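Decapping nuclease RAI1 (Candida albicans, PDB 5BUD) removes NAD caps from RNA, and also acts on triphosphate and m7G-capped 5' ends, using divalent metal ions, and binds and stimulates the exoribonuclease RAT1. Local coordinates at residues Pro120-Val125 and Met142-Glu147; Tyr349-Asp354 and Lys358-Ser363. All coordinates share one frame; numbering follows the deposited sequence.

Contact 1: Pro120-Val125 and Met142-Glu147; sequences PIDLYV and MKRRKE
R144 and D122 form a salt bridge that carries nearly all the chemistry between helix 138-155 and the start of strand 121-128. The guanidinium comes end-on, and both of its terminal nitrogens settle on a single carboxylate oxygen: NH1 and NH2 of R144 each lie 2.7 Å from OD2 of D122. Sharing one acceptor bends both bonds to N-H...O angles of about 140°. OD2 sits close to the guanidinium plane, but the relation is not mutual, because the two planes are turned 49° apart. NH1 meets OD2 on its anti side, somewhat out of the carboxylate plane, while NH2 reaches it from above that plane, and the two nitrogens arrive from the same face. The other oxygen, OD1, is engaged by K352 of the neighbouring strand 349-354, so the carboxylate bridges two cations.

R144 covers the distance from the helix with a chain extended from CG to NE, which keeps the backbones well apart: even the nearest CA atoms, those of P120 and R144, are 9.6 Å from each other. P120 supplies the packing. Its ring slides past the arginine, and its CB lies over one face of the guanidinium, 3.6 Å from R144 NH1 and offset toward the rim.

The area buried is small, 136 Å² in all, so the helix is tied to the start of the strand through one long side chain. With a cation on each oxygen, the buried D122 carboxylate would be expected to stay ionised, its charge balanced by R144 and K352.

Contact 2: Tyr349-Asp354 and Lys358-Ser363; sequences YRLKYD and KSFTLS
An antiparallel β-hairpin, strands 349-354 and 359-364, flanked in a larger sheet by strands 121-128 and 4-5, shows how one ladder can present two chemically different faces. The axes run 4.7 Å apart at 170°, and three hydrogen-bonded pairs, R350 with S363, K352 with T361 and D354 with S359, alternate with the non-hydrogen-bonded pairs L351-L362 and Y353-F360. Each hydrogen-bonded pair contributes two backbone bonds; R350 N to S363 O, for example, is 2.8 Å. At the turn end K358 and S359 both face D354, forming a G1 β-bulge, and K358 has positive phi and psi. D354 OD1 accepts from the backbone N of V356 and of R357 in the turn.

On the face of L351, Y353, F360 and L362 the contacts are apolar. L351 puts its CD1 against the ring of F360, 3.6 Å from CE2, while its CB meets L362 CD1 at 3.7 Å. Y353 crosses F360 at about a right angle, with its CB 3.8 Å from F360 CD1. W335 of helix 322-339 packs on both leucines, and W328 of that helix meets F360 edge-to-face.

The face of S359, T361 and S363 is hydrated, and also carries R350, K352 and D354, with K352 NZ salt-bridged to D122. The three hydroxyl oxygens all stand between backbone N and carbonyl carbon, and two waters link them in a row. One joins T361 OG1, S363 OG and R350 O; the other joins S359 OG, T361 OG1 and K352 O, lying 2.7 Å from S359 OG. Both donate to their carbonyl oxygens. Hydrophobic residues packed on a helix, with hydroxyls, charged side chains and water on the other face, make this an amphipathic β-hairpin closed by a bulged turn.

Overall arrangement
Contacts 1 and 2 meet where strand 121-128 pairs with strand 349-354 in the same sheet. Contact 1 ties that sheet to helix 138-155 through charge, whereas contact 2 adds the next strand, 359-364, to it through backbone bonds and buries far more surface, 613 against 136 Å². Both are only partly buried; contact 2 lies farther from the chain centre, yet its helix-facing side is apolar core. They join directly where V125 N approaches Y349 O at 2.7 Å, a probable hydrogen bond, and through the shared D122 carboxylate. Both lie away from the metal site, although contact 1 comes within about 6 Å, nearest atoms, of the bound RNA, against about 16 Å for contact 2.

Contact 1: Pro120-Val125 and Met142-Glu147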
loop_
_atom_site.group_PDB
_atom_site.type_symbol
_atom_site.label_atom_id
_atom_site.label_comp_id
_atom_site.label_asym_id
_atom_site.label_seq_id
_atom_site.Cartn_x
_atom_site.Cartn_y
_atom_site.Cartn_z
ATOM N N PRO A 120 9.973 12.152 3.964
ATOM C CA PRO A 120 11.016 11.771 3.024
ATOM C C PRO A 120 10.605 10.594 2.124
ATOM O O PRO A 120 9.772 9.791 2.517
ATOM C CB PRO A 120 12.157 11.304 3.948
ATOM C CG PRO A 120 11.446 10.725 5.110
ATOM C CD PRO A 120 10.288 11.674 5.324
ATOM N N ILE A 121 11.191 10.527 0.935
ATOM C CA ILE A 121 11.080 9.358 0.034
ATOM C C ILE A 121 12.484 9.016 -0.445
ATOM O O ILE A 121 13.202 9.879 -0.953
ATOM C CB ILE A 121 10.204 9.639 -1.207
ATOM C CG1 ILE A 121 8.817 10.110 -0.790
ATOM C CG2 ILE A 121 10.075 8.394 -2.094
ATOM C CD1 ILE A 121 7.877 10.376 -1.947
ATOM N N ASP A 122 12.866 7.753 -0.289
ATOM C CA ASP A 122 14.151 7.257 -0.778
ATOM C C ASP A 122 13.927 5.869 -1.414
ATOM O O ASP A 122 13.640 4.875 -0.713
ATOM C CB ASP A 122 15.220 7.176 0.328
ATOM C CG ASP A 122 15.709 8.560 0.804
ATOM O OD1 ASP A 122 16.723 9.060 0.271
ATOM O OD2 ASP A 122 15.083 9.156 1.711
ATOM N N LEU A 123 14.090 5.826 -2.736
ATOM C CA LEU A 123 13.850 4.623 -3.537
ATOM C C LEU A 123 15.081 4.299 -4.404
ATOM O O LEU A 123 15.962 5.136 -4.583
ATOM C CB LEU A 123 12.669 4.848 -4.468
ATOM C CG LEU A 123 11.434 5.449 -3.793
ATOM C CD1 LEU A 123 10.405 5.883 -4.833
ATOM C CD2 LEU A 123 10.871 4.465 -2.782
ATOM N N TYR A 124 15.107 3.080 -4.919
ATOM C CA TYR A 124 16.093 2.634 -5.884
ATOM C C TYR A 124 15.343 2.293 -7.160
ATOM O O TYR A 124 14.274 1.683 -7.095
ATOM C CB TYR A 124 16.824 1.393 -5.327
ATOM C CG TYR A 124 17.848 1.672 -4.255
ATOM C CD1 TYR A 124 18.926 2.540 -4.478
ATOM C CD2 TYR A 124 17.772 1.028 -3.024
ATOM C CE1 TYR A 124 19.877 2.759 -3.479
ATOM C CE2 TYR A 124 18.714 1.232 -2.040
ATOM C CZ TYR A 124 19.764 2.077 -2.269
ATOM O OH TYR A 124 20.654 2.235 -1.239
ATOM N N VAL A 125 15.869 2.745 -8.300
ATOM C CA VAL A 125 15.362 2.427 -9.636
ATOM C C VAL A 125 16.396 1.593 -10.420
ATOM O O VAL A 125 17.542 2.041 -10.634
ATOM C CB VAL A 125 15.112 3.699 -10.437
ATOM C CG1 VAL A 125 14.488 3.383 -11.767
ATOM C CG2 VAL A 125 14.235 4.655 -9.656
ATOM N N MET A 142 14.298 1.435 7.672
ATOM C CA MET A 142 14.475 0.826 8.985
ATOM C C MET A 142 15.087 1.828 9.960
ATOM O O MET A 142 14.687 1.890 11.117
ATOM C CB MET A 142 15.361 -0.419 8.914
ATOM C CG MET A 142 14.703 -1.646 8.304
ATOM S SD MET A 142 13.210 -2.190 9.160
ATOM C CE MET A 142 13.717 -2.180 10.879
ATOM N N LYS A 143 16.050 2.608 9.488
ATOM C CA LYS A 143 16.709 3.594 10.337
ATOM C C LYS A 143 15.721 4.669 10.780
ATOM O O LYS A 143 15.729 5.106 11.946
ATOM C CB LYS A 143 17.898 4.212 9.608
ATOM C CG LYS A 143 18.819 5.028 10.487
ATOM C CD LYS A 143 19.557 6.089 9.676
ATOM C CE LYS A 143 18.598 7.158 9.151
ATOM N NZ LYS A 143 19.304 8.428 8.852
ATOM N N ARG A 144 14.859 5.086 9.866
ATOM C CA ARG A 144 13.832 6.054 10.218
ATOM C C ARG A 144 12.803 5.459 11.167
ATOM O O ARG A 144 12.364 6.134 12.092
ATOM C CB ARG A 144 13.161 6.596 8.979
ATOM C CG ARG A 144 14.129 7.426 8.174
ATOM C CD ARG A 144 13.689 7.622 6.752
ATOM N NE ARG A 144 14.576 8.577 6.108
ATOM C CZ ARG A 144 14.637 8.805 4.804
ATOM N NH1 ARG A 144 13.857 8.146 3.946
ATOM N NH2 ARG A 144 15.486 9.707 4.358
ATOM N N ARG A 145 12.433 4.204 10.942
ATOM C CA ARG A 145 11.488 3.533 11.819
ATOM C C ARG A 145 12.072 3.390 13.241
ATOM O O ARG A 145 11.372 3.618 14.219
ATOM C CB ARG A 145 11.073 2.178 11.244
ATOM C CG ARG A 145 9.710 1.710 11.734
ATOM C CD ARG A 145 9.279 0.373 11.138
ATOM N NE ARG A 145 8.750 0.500 9.773
ATOM C CZ ARG A 145 9.305 -0.001 8.669
ATOM N NH1 ARG A 145 10.440 -0.698 8.716
ATOM N NH2 ARG A 145 8.711 0.193 7.495
ATOM N N LYS A 146 13.351 3.048 13.358
ATOM C CA LYS A 146 13.966 2.912 14.676
ATOM C C LYS A 146 13.972 4.263 15.368
ATOM O O LYS A 146 13.597 4.371 16.530
ATOM C CB LYS A 146 15.396 2.394 14.595
ATOM C CG LYS A 146 15.578 1.000 14.029
ATOM C CD LYS A 146 14.777 -0.078 14.741
ATOM C CE LYS A 146 15.245 -1.461 14.302
ATOM N NZ LYS A 146 14.226 -2.532 14.506
ATOM N N GLU A 147 14.376 5.298 14.644
ATOM C CA GLU A 147 14.488 6.631 15.228
ATOM C C GLU A 147 13.118 7.217 15.585
ATOM O O GLU A 147 12.991 7.951 16.563
ATOM C CB GLU A 147 15.298 7.568 14.326
ATOM C CG GLU A 147 14.495 8.360 13.313
ATOM C CD GLU A 147 15.368 9.123 12.332
ATOM O OE1 GLU A 147 14.782 9.805 11.465
ATOM O OE2 GLU A 147 16.622 9.048 12.428
#

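Contact 2: Tyr349-Asp354 and Lys358-Ser363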
loop_
_atom_site.group_PDB
_atom_site.type_symbol
_atom_site.label_atom_id
_atom_site.label_comp_id
_atom_site.label_asym_id
_atom_site.label_seq_id
_atom_site.Cartn_x
_atom_site.Cartn_y
_atom_site.Cartn_z
ATOM N N TYR A 349 19.771 3.764 -9.999
ATOM C CA TYR A 349 19.539 5.125 -9.523
ATOM C C TYR A 349 18.829 5.203 -8.161
ATOM O O TYR A 349 18.000 4.356 -7.825
ATOM C CB TYR A 349 18.699 5.900 -10.539
ATOM C CG TYR A 349 19.247 5.770 -11.926
ATOM C CD1 TYR A 349 20.106 6.739 -12.464
ATOM C CD2 TYR A 349 18.937 4.667 -12.689
ATOM C CE1 TYR A 349 20.626 6.591 -13.748
ATOM C CE2 TYR A 349 19.452 4.509 -13.962
ATOM C CZ TYR A 349 20.288 5.465 -14.492
ATOM O OH TYR A 349 20.755 5.267 -15.773
ATOM N N ARG A 350 19.155 6.260 -7.423
ATOM C CA ARG A 350 18.425 6.672 -6.244
ATOM C C ARG A 350 17.418 7.689 -6.701
ATOM O O ARG A 350 17.773 8.639 -7.379
ATOM C CB ARG A 350 19.330 7.394 -5.257
ATOM C CG ARG A 350 20.260 6.516 -4.461
ATOM C CD ARG A 350 20.703 7.245 -3.202
ATOM N NE ARG A 350 20.686 6.326 -2.083
ATOM C CZ ARG A 350 21.550 5.326 -1.917
ATOM N NH1 ARG A 350 22.534 5.101 -2.795
ATOM N NH2 ARG A 350 21.418 4.535 -0.864
ATOM N N LEU A 351 16.159 7.489 -6.334
ATOM C CA LEU A 351 15.126 8.486 -6.530
ATOM C C LEU A 351 14.798 8.993 -5.129
ATOM O O LEU A 351 14.427 8.214 -4.267
ATOM C CB LEU A 351 13.888 7.858 -7.172
ATOM C CG LEU A 351 12.628 8.698 -7.370
ATOM C CD1 LEU A 351 12.895 9.962 -8.148
ATOM C CD2 LEU A 351 11.568 7.873 -8.083
ATOM N N LYS A 352 14.959 10.289 -4.903
ATOM C CA LYS A 352 14.886 10.828 -3.551
ATOM C C LYS A 352 14.027 12.088 -3.521
ATOM O O LYS A 352 14.245 13.002 -4.309
ATOM C CB LYS A 352 16.308 11.139 -3.044
ATOM C CG LYS A 352 16.388 11.931 -1.734
ATOM C CD LYS A 352 17.835 12.250 -1.374
ATOM C CE LYS A 352 17.994 12.601 0.095
ATOM N NZ LYS A 352 18.071 11.401 0.973
ATOM N N TYR A 353 13.052 12.117 -2.616
ATOM C CA TYR A 353 12.406 13.364 -2.227
ATOM C C TYR A 353 13.022 13.803 -0.902
ATOM O O TYR A 353 12.968 13.057 0.087
ATOM C CB TYR A 353 10.903 13.208 -2.065
ATOM C CG TYR A 353 10.292 14.419 -1.453
ATOM C CD1 TYR A 353 10.372 15.653 -2.089
ATOM C CD2 TYR A 353 9.654 14.353 -0.229
ATOM C CE1 TYR A 353 9.825 16.792 -1.515
ATOM C CE2 TYR A 353 9.106 15.481 0.349
ATOM C CZ TYR A 353 9.192 16.701 -0.301
ATOM O OH TYR A 353 8.662 17.821 0.282
ATOM N N ASP A 354 13.630 14.991 -0.923
ATOM C CA ASP A 354 14.340 15.594 0.219
ATOM C C ASP A 354 13.504 16.789 0.699
ATOM O O ASP A 354 13.460 17.818 0.012
ATOM C CB ASP A 354 15.732 16.077 -0.217
ATOM C CG ASP A 354 16.583 16.608 0.952
ATOM O OD1 ASP A 354 16.023 17.075 1.964
ATOM O OD2 ASP A 354 17.830 16.541 0.861
ATOM N N LYS A 358 13.796 20.529 -0.405
ATOM C CA LYS A 358 12.610 20.654 -1.286
ATOM C C LYS A 358 12.931 20.250 -2.721
ATOM O O LYS A 358 12.700 21.013 -3.663
ATOM C CB LYS A 358 12.029 22.086 -1.299
ATOM C CG LYS A 358 12.168 22.913 -0.036
ATOM C CD LYS A 358 11.428 22.334 1.144
ATOM C CE LYS A 358 11.357 23.318 2.315
ATOM N NZ LYS A 358 10.577 24.552 2.000
ATOM N N SER A 359 13.473 19.049 -2.887
ATOM C CA SER A 359 13.937 18.598 -4.181
ATOM C C SER A 359 13.506 17.157 -4.435
ATOM O O SER A 359 13.346 16.390 -3.503
ATOM C CB SER A 359 15.456 18.699 -4.253
ATOM O OG SER A 359 16.074 17.880 -3.285
ATOM N N PHE A 360 13.307 16.843 -5.709
ATOM C CA PHE A 360 12.888 15.540 -6.180
ATOM C C PHE A 360 13.881 15.160 -7.271
ATOM O O PHE A 360 13.861 15.745 -8.343
ATOM C CB PHE A 360 11.462 15.627 -6.726
ATOM C CG PHE A 360 10.794 14.294 -6.872
ATOM C CD1 PHE A 360 10.137 13.708 -5.787
ATOM C CD2 PHE A 360 10.826 13.611 -8.083
ATOM C CE1 PHE A 360 9.526 12.470 -5.906
ATOM C CE2 PHE A 360 10.223 12.367 -8.202
ATOM C CZ PHE A 360 9.564 11.804 -7.115
ATOM N N THR A 361 14.763 14.192 -6.982
ATOM C CA THR A 361 15.930 13.940 -7.806
ATOM C C THR A 361 16.248 12.469 -8.086
ATOM O O THR A 361 15.964 11.577 -7.296
ATOM C CB THR A 361 17.207 14.530 -7.156
ATOM O OG1 THR A 361 17.514 13.809 -5.962
ATOM C CG2 THR A 361 17.003 16.012 -6.833
ATOM N N LEU A 362 16.916 12.270 -9.212
ATOM C CA LEU A 362 17.373 10.990 -9.662
ATOM C C LEU A 362 18.894 11.102 -9.814
ATOM O O LEU A 362 19.386 11.962 -10.544
ATOM C CB LEU A 362 16.726 10.737 -11.011
ATOM C CG LEU A 362 16.229 9.391 -11.504
ATOM C CD1 LEU A 362 15.613 8.552 -10.410
ATOM C CD2 LEU A 362 15.265 9.656 -12.655
ATOM N N SER A 363 19.636 10.260 -9.107
ATOM C CA SER A 363 21.088 10.249 -9.246
ATOM C C SER A 363 21.582 8.810 -9.342
ATOM O O SER A 363 20.939 7.886 -8.836
ATOM C CB SER A 363 21.752 11.001 -8.077
ATOM O OG SER A 363 21.317 10.519 -6.815
HETATM O O HOH W 1 18.693 11.252 -5.997
HETATM O O HOH W 2 16.236 15.214 -3.560
#